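Local structure of MerB2 (Bacillus megaterium, 5C17) at residues 37-41 / 42-46; 133-137 / 138-142. The protein probably acts as an alkylmercury lyase, breaking the carbon–mercury bond of organomercurials, and binds a mercury(II) ion. All coordinates share one frame; numbering follows the deposited sequence. Where two conformers were deposited one is given.

Overall arrangement
Contact 1 comes first along the chain, where the loop after helix 22-34 turns into helix 41-48. Contact 2 follows at the turn end of the hairpin of strands 129-135 and 138-143. Their centres lie about 34 Å apart and their nearest atoms about 21 Å apart, so they do not touch. The eight-stranded antiparallel sheet relates them: contact 1 pairs its loop with Ile-76 of strand 76-79, second from one end, whereas contact 2 contains the outermost strand at the other. The two local motifs are thus built independently, a helix start beside one end of the sheet and a hairpin turn at its opposite edge, and neither supplies a mercury ligand, the metal being held by Cys-102 and Cys-165.

Contact 1: residues 37-41 / 42-46; sequences QAVTE and SSLIN
Thr-40 and Leu-44 meet through the first turn of helix 41-48, and the tight part of the contact gathers round the carbonyl of Thr-40. Leu-44 N donates to Thr-40 O at 3.1 Å with an N-H...O angle of 158°. In the conformer described, Ser-43 OG gives the same oxygen a second bond of 2.7 Å; Ser-43 was modelled in two conformers, so this second bond is less certain than the backbone one. One residue further on, Ile-45 N donates to Glu-41 O at 2.9 Å, and Ile-45 CG1 lies 3.2 Å from that same Glu-41 O. The side chain of Glu-41 leaves this first turn to lie against Gln-56 and Val-59 of helix 52-64. On the buried side Val-39 and Leu-44 cross at about a right angle. The valine's CG1, set anti to the backbone N (chi1 -179°), rests against Leu-44 CG at 3.7 Å, while Thr-28 and Ile-29 of helix 22-34 and Val-59 also pack on this leucine.

The looser, solvent side is that of Ser-42, whose exposed OG shares a hydrogen bond of 3.1 Å with Thr-40 OG1, in which either may be the donor.

With Thr-40 as N-cap and the preceding Val-39 bonded through its backbone to Ile-76, this is a helix start consistent with the second helix of a winged helix-turn-helix domain, as in other MerB proteins.

Contact 2: residues 133-137 / 138-142; sequences TVRNG and KLAKT
Strands 133-135 and 138-142 run antiparallel, joined by a type I' turn from Arg-135 to Lys-138, and the two end residues of that turn form a hydrogen-bonded pair: Arg-135 N to Lys-138 O at 2.9 Å and Lys-138 N to Arg-135 O at 3.0 Å. Asn-136 and Gly-137 occupy the turn itself, both with positive phi.

Further from the turn the regular ladder is interrupted. Ala-140 N donates almost straight to Thr-133 O at 2.9 Å (178°), yet Thr-133 N returns its bond to Lys-141 O at 3.0 Å, so two residues of one strand face one of the other. The side chain of Thr-133 serves the extra N-H: its OG1, held between its own backbone N and carbonyl carbon (chi1 65°), accepts from Lys-141 N at 2.9 Å. Lys-141 O accepts from Thr-133 N and, on the opposite face of its plane and at a steep angle, from Thr-142 OG1.

On one face of the sheet, Val-134 CG2 meets Leu-139 CD2 at 4.1 Å; Leu-198 of helix 194-207 packs against that leucine. On the other, Arg-135 CG lies 4.0 Å from Ala-140 CB. The arginine bends back, NH1 bonding Val-134 O from above the carbonyl plane, and NH2 makes a salt bridge with Asp-118, while NZ of Lys-141 makes one with Glu-131.

Together these features define a beta hairpin with a two-residue Asn-Gly loop in a type I' turn and a beta bulge at Ala-140 and Lys-141, opposite Thr-133, at the edge of the large sheet.

Contact 1: residues 37-41 / 42-46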
ATOM      1  N   GLN A  37      10.203  12.530  -1.541  1.00 16.01           N
ATOM      2  CA  GLN A  37      11.634  12.497  -1.272  1.00 17.17           C
ATOM      3  C   GLN A  37      12.098  11.071  -1.017  1.00 14.98           C
ATOM      4  O   GLN A  37      11.712  10.454  -0.027  1.00 15.39           O
ATOM      5  CB  GLN A  37      11.932  13.380  -0.054  1.00 21.67           C
ATOM      6  CG  GLN A  37      13.386  13.376   0.416  1.00 26.66           C
ATOM      7  CD  GLN A  37      14.345  13.928  -0.623  1.00 30.87           C
ATOM      8  OE1 GLN A  37      14.306  15.120  -0.953  1.00 32.95           O
ATOM      9  NE2 GLN A  37      15.221  13.063  -1.147  1.00 32.30           N
ATOM     10  N   ALA A  38      12.961  10.561  -1.892  1.00 14.64           N
ATOM     11  CA  ALA A  38      13.605   9.279  -1.661  1.00 14.42           C
ATOM     12  C   ALA A  38      14.446   9.360  -0.394  1.00 13.56           C
ATOM     13  O   ALA A  38      14.925  10.447  -0.017  1.00 15.30           O
ATOM     14  CB  ALA A  38      14.460   8.897  -2.838  1.00 15.16           C
ATOM     15  N   VAL A  39      14.656   8.215   0.240  1.00 11.92           N
ATOM     16  CA  VAL A  39      15.281   8.149   1.550  1.00 12.71           C
ATOM     17  C   VAL A  39      16.577   7.359   1.493  1.00 11.62           C
ATOM     18  O   VAL A  39      16.678   6.347   0.813  1.00 12.30           O
ATOM     19  CB  VAL A  39      14.308   7.500   2.574  1.00 13.62           C
ATOM     20  CG1 VAL A  39      14.926   7.430   3.950  1.00 14.14           C
ATOM     21  CG2 VAL A  39      13.012   8.301   2.630  1.00 14.52           C
ATOM     22  N   THR A  40      17.577   7.844   2.211  1.00 13.56           N
ATOM     23  CA  THR A  40      18.841   7.140   2.348  1.00 14.62           C
ATOM     24  C   THR A  40      19.082   6.758   3.792  1.00 13.19           C
ATOM     25  O   THR A  40      18.439   7.295   4.692  1.00 13.59           O
ATOM     26  CB  THR A  40      20.002   8.013   1.934  1.00 17.29           C
ATOM     27  OG1 THR A  40      20.048   9.163   2.787  1.00 18.20           O
ATOM     28  CG2 THR A  40      19.873   8.448   0.491  1.00 19.74           C
ATOM     29  N   GLU A  41      20.003   5.823   4.014  1.00 12.80           N
ATOM     30  CA  GLU A  41      20.283   5.418   5.381  1.00 12.79           C
ATOM     31  C   GLU A  41      20.902   6.561   6.179  1.00 11.22           C
ATOM     32  O   GLU A  41      20.612   6.689   7.362  1.00 11.53           O
ATOM     33  CB  GLU A  41      21.116   4.136   5.482  1.00 14.27           C
ATOM     34  CG  GLU A  41      20.339   2.881   5.161  1.00 16.86           C
ATOM     35  CD  GLU A  41      21.085   1.589   5.488  1.00 19.44           C
ATOM     36  OE1 GLU A  41      21.829   1.522   6.503  1.00 18.17           O
ATOM     37  OE2 GLU A  41      20.922   0.626   4.719  1.00 22.52           O
ATOM     38  N   SER A  42      21.733   7.401   5.551  1.00 10.66           N
ATOM     39  CA  SER A  42      22.277   8.552   6.269  1.00 11.15           C
ATOM     40  C   SER A  42      21.160   9.465   6.742  1.00 10.18           C
ATOM     41  O   SER A  42      21.205   9.954   7.863  1.00 11.24           O
ATOM     42  CB  SER A  42      23.266   9.356   5.438  1.00 12.32           C
ATOM     43  OG  SER A  42      22.699   9.908   4.282  1.00 13.56           O
ATOM     44  N   SER A  43      20.136   9.683   5.928  0.95 10.27           N
ATOM     45  CA  SER A  43      19.068  10.580   6.329  0.50 10.87           C
ATOM     46  C   SER A  43      18.322   9.970   7.521  1.00  9.77           C
ATOM     47  O   SER A  43      17.957  10.680   8.456  1.00 10.79           O
ATOM     48  CB  SER A  43      18.117  10.892   5.162  0.50 12.48           C
ATOM     49  OG  SER A  43      17.289   9.788   4.797  0.50 13.03           O
ATOM     50  N   LEU A  44      18.131   8.648   7.498  1.00  9.44           N
ATOM     51  CA  LEU A  44      17.466   7.966   8.609  1.00  9.09           C
ATOM     52  C   LEU A  44      18.278   8.073   9.889  1.00 10.23           C
ATOM     53  O   LEU A  44      17.736   8.344  10.955  1.00 11.51           O
ATOM     54  CB  LEU A  44      17.232   6.503   8.268  1.00 10.92           C
ATOM     55  CG  LEU A  44      16.109   6.276   7.270  1.00 11.34           C
ATOM     56  CD1 LEU A  44      16.100   4.811   6.869  1.00 11.79           C
ATOM     57  CD2 LEU A  44      14.769   6.678   7.851  1.00 12.85           C
ATOM     58  N   ILE A  45      19.580   7.857   9.786  1.00 10.42           N
ATOM     59  CA  ILE A  45      20.443   7.952  10.930  1.00 12.19           C
ATOM     60  C   ILE A  45      20.381   9.363  11.518  1.00 11.66           C
ATOM     61  O   ILE A  45      20.170   9.544  12.719  1.00 13.31           O
ATOM     62  CB  ILE A  45      21.877   7.609  10.507  1.00 12.96           C
ATOM     63  CG1 ILE A  45      21.989   6.112  10.232  1.00 13.72           C
ATOM     64  CG2 ILE A  45      22.897   8.066  11.565  1.00 15.13           C
ATOM     65  CD1 ILE A  45      23.219   5.765   9.420  1.00 15.74           C
ATOM     66  N   ASN A  46      20.546  10.362  10.659  1.00 11.43           N
ATOM     67  CA  ASN A  46      20.606  11.739  11.123  1.00 12.73           C
ATOM     68  C   ASN A  46      19.262  12.170  11.753  1.00 12.73           C
ATOM     69  O   ASN A  46      19.233  12.848  12.795  1.00 15.37           O
ATOM     70  CB  ASN A  46      21.028  12.695   9.984  1.00 14.31           C
ATOM     71  CG  ASN A  46      22.503  12.467   9.489  1.00 17.43           C
ATOM     72  OD1 ASN A  46      23.368  12.036  10.253  1.00 19.26           O
ATOM     73  ND2 ASN A  46      22.778  12.800   8.210  1.00 18.41           N
TER

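Contact 2: residues 133-137 / 138-142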
ATOM      1  N   THR A 133     -12.181   8.950  -7.257  1.00 11.76           N
ATOM      2  CA  THR A 133     -11.746  10.092  -6.462  1.00 12.47           C
ATOM      3  C   THR A 133     -12.396  10.044  -5.089  1.00 12.28           C
ATOM      4  O   THR A 133     -13.494   9.495  -4.907  1.00 13.24           O
ATOM      5  CB  THR A 133     -12.032  11.456  -7.127  1.00 14.58           C
ATOM      6  OG1 THR A 133     -13.434  11.643  -7.241  1.00 15.22           O
ATOM      7  CG2 THR A 133     -11.402  11.539  -8.515  1.00 15.60           C
ATOM      8  N   VAL A 134     -11.685  10.616  -4.127  1.00 11.75           N
ATOM      9  CA  VAL A 134     -12.145  10.682  -2.752  1.00 12.01           C
ATOM     10  C   VAL A 134     -12.075  12.134  -2.305  1.00 12.72           C
ATOM     11  O   VAL A 134     -11.054  12.797  -2.510  1.00 13.52           O
ATOM     12  CB  VAL A 134     -11.277   9.808  -1.830  1.00 12.33           C
ATOM     13  CG1 VAL A 134     -11.821   9.831  -0.408  1.00 14.85           C
ATOM     14  CG2 VAL A 134     -11.202   8.361  -2.346  1.00 13.39           C
ATOM     15  N   ARG A 135     -13.168  12.615  -1.715  1.00 13.94           N
ATOM     16  CA  ARG A 135     -13.274  13.992  -1.254  1.00 14.86           C
ATOM     17  C   ARG A 135     -13.826  13.977   0.182  1.00 15.66           C
ATOM     18  O   ARG A 135     -14.949  13.512   0.428  1.00 16.07           O
ATOM     19  CB  ARG A 135     -14.198  14.790  -2.179  1.00 16.57           C
ATOM     20  CG  ARG A 135     -13.753  14.893  -3.632  1.00 17.46           C
ATOM     21  CD  ARG A 135     -12.536  15.773  -3.781  1.00 18.43           C
ATOM     22  NE  ARG A 135     -12.088  15.890  -5.168  1.00 18.87           N
ATOM     23  CZ  ARG A 135     -11.127  15.157  -5.723  1.00 18.29           C
ATOM     24  NH1 ARG A 135     -10.498  14.220  -5.023  1.00 16.17           N
ATOM     25  NH2 ARG A 135     -10.796  15.354  -6.996  1.00 19.48           N
ATOM     26  N   ASN A 136     -13.027  14.464   1.129  1.00 16.29           N
ATOM     27  CA  ASN A 136     -13.400  14.451   2.552  0.53 16.53           C
ATOM     28  C   ASN A 136     -13.859  13.084   3.032  1.00 16.14           C
ATOM     29  O   ASN A 136     -14.826  12.957   3.776  1.00 17.29           O
ATOM     30  CB  ASN A 136     -14.474  15.503   2.846  0.53 18.33           C
ATOM     31  CG  ASN A 136     -13.913  16.885   2.853  0.53 19.47           C
ATOM     32  OD1 ASN A 136     -12.699  17.053   2.795  0.53 18.50           O
ATOM     33  ND2 ASN A 136     -14.779  17.889   2.938  0.53 21.67           N
ATOM     34  N   GLY A 137     -13.148  12.052   2.605  1.00 14.87           N
ATOM     35  CA  GLY A 137     -13.405  10.699   3.053  1.00 15.90           C
ATOM     36  C   GLY A 137     -14.511   9.974   2.322  1.00 15.99           C
ATOM     37  O   GLY A 137     -14.758   8.805   2.599  1.00 17.09           O
ATOM     38  N   LYS A 138     -15.159  10.653   1.380  1.00 14.89           N
ATOM     39  CA  LYS A 138     -16.308  10.089   0.676  1.00 15.05           C
ATOM     40  C   LYS A 138     -15.921   9.807  -0.768  1.00 15.21           C
ATOM     41  O   LYS A 138     -15.280  10.625  -1.420  1.00 15.70           O
ATOM     42  CB  LYS A 138     -17.473  11.074   0.708  1.00 16.19           C
ATOM     43  CG  LYS A 138     -18.786  10.525   0.198  1.00 18.36           C
ATOM     44  CD  LYS A 138     -19.872  11.576   0.316  1.00 20.87           C
ATOM     45  CE  LYS A 138     -21.260  10.980   0.101  1.00 24.94           C
ATOM     46  NZ  LYS A 138     -21.485  10.629  -1.319  1.00 27.85           N
ATOM     47  N   LEU A 139     -16.309   8.647  -1.275  1.00 14.12           N
ATOM     48  CA  LEU A 139     -16.109   8.355  -2.676  1.00 13.59           C
ATOM     49  C   LEU A 139     -16.921   9.349  -3.496  1.00 15.54           C
ATOM     50  O   LEU A 139     -18.098   9.567  -3.225  1.00 18.25           O
ATOM     51  CB  LEU A 139     -16.547   6.929  -2.986  1.00 14.28           C
ATOM     52  CG  LEU A 139     -15.618   5.874  -2.379  1.00 15.40           C
ATOM     53  CD1 LEU A 139     -16.332   4.529  -2.282  1.00 17.62           C
ATOM     54  CD2 LEU A 139     -14.306   5.744  -3.177  1.00 16.42           C
ATOM     55  N   ALA A 140     -16.279   9.962  -4.483  1.00 15.21           N
ATOM     56  CA  ALA A 140     -16.948  10.887  -5.392  1.00 16.82           C
ATOM     57  C   ALA A 140     -17.040  10.211  -6.763  1.00 18.38           C
ATOM     58  O   ALA A 140     -18.022   9.538  -7.043  1.00 21.85           O
ATOM     59  CB  ALA A 140     -16.186  12.220  -5.448  1.00 17.25           C
ATOM     60  N   LYS A 141     -16.023  10.336  -7.608  1.00 17.07           N
ATOM     61  CA  LYS A 141     -16.055   9.679  -8.917  1.00 17.26           C
ATOM     62  C   LYS A 141     -15.718   8.207  -8.729  1.00 14.08           C
ATOM     63  O   LYS A 141     -14.858   7.869  -7.921  1.00 14.38           O
ATOM     64  CB  LYS A 141     -15.024  10.333  -9.850  1.00 20.95           C
ATOM     65  CG  LYS A 141     -15.085   9.927 -11.339  1.00 26.65           C
ATOM     66  CD  LYS A 141     -13.836  10.430 -12.098  1.00 31.02           C
ATOM     67  CE  LYS A 141     -14.047  10.539 -13.615  1.00 34.77           C
ATOM     68  NZ  LYS A 141     -14.228   9.227 -14.305  1.00 36.64           N
ATOM     69  N   THR A 142     -16.397   7.334  -9.468  1.00 13.29           N
ATOM     70  CA  THR A 142     -15.950   5.958  -9.600  1.00 13.09           C
ATOM     71  C   THR A 142     -16.390   5.482 -10.962  1.00 12.47           C
ATOM     72  O   THR A 142     -17.582   5.335 -11.213  1.00 12.77           O
ATOM     73  CB  THR A 142     -16.536   5.029  -8.503  1.00 13.32           C
ATOM     74  OG1 THR A 142     -16.106   5.469  -7.215  1.00 15.30           O
ATOM     75  CG2 THR A 142     -16.096   3.598  -8.695  1.00 14.11           C
TER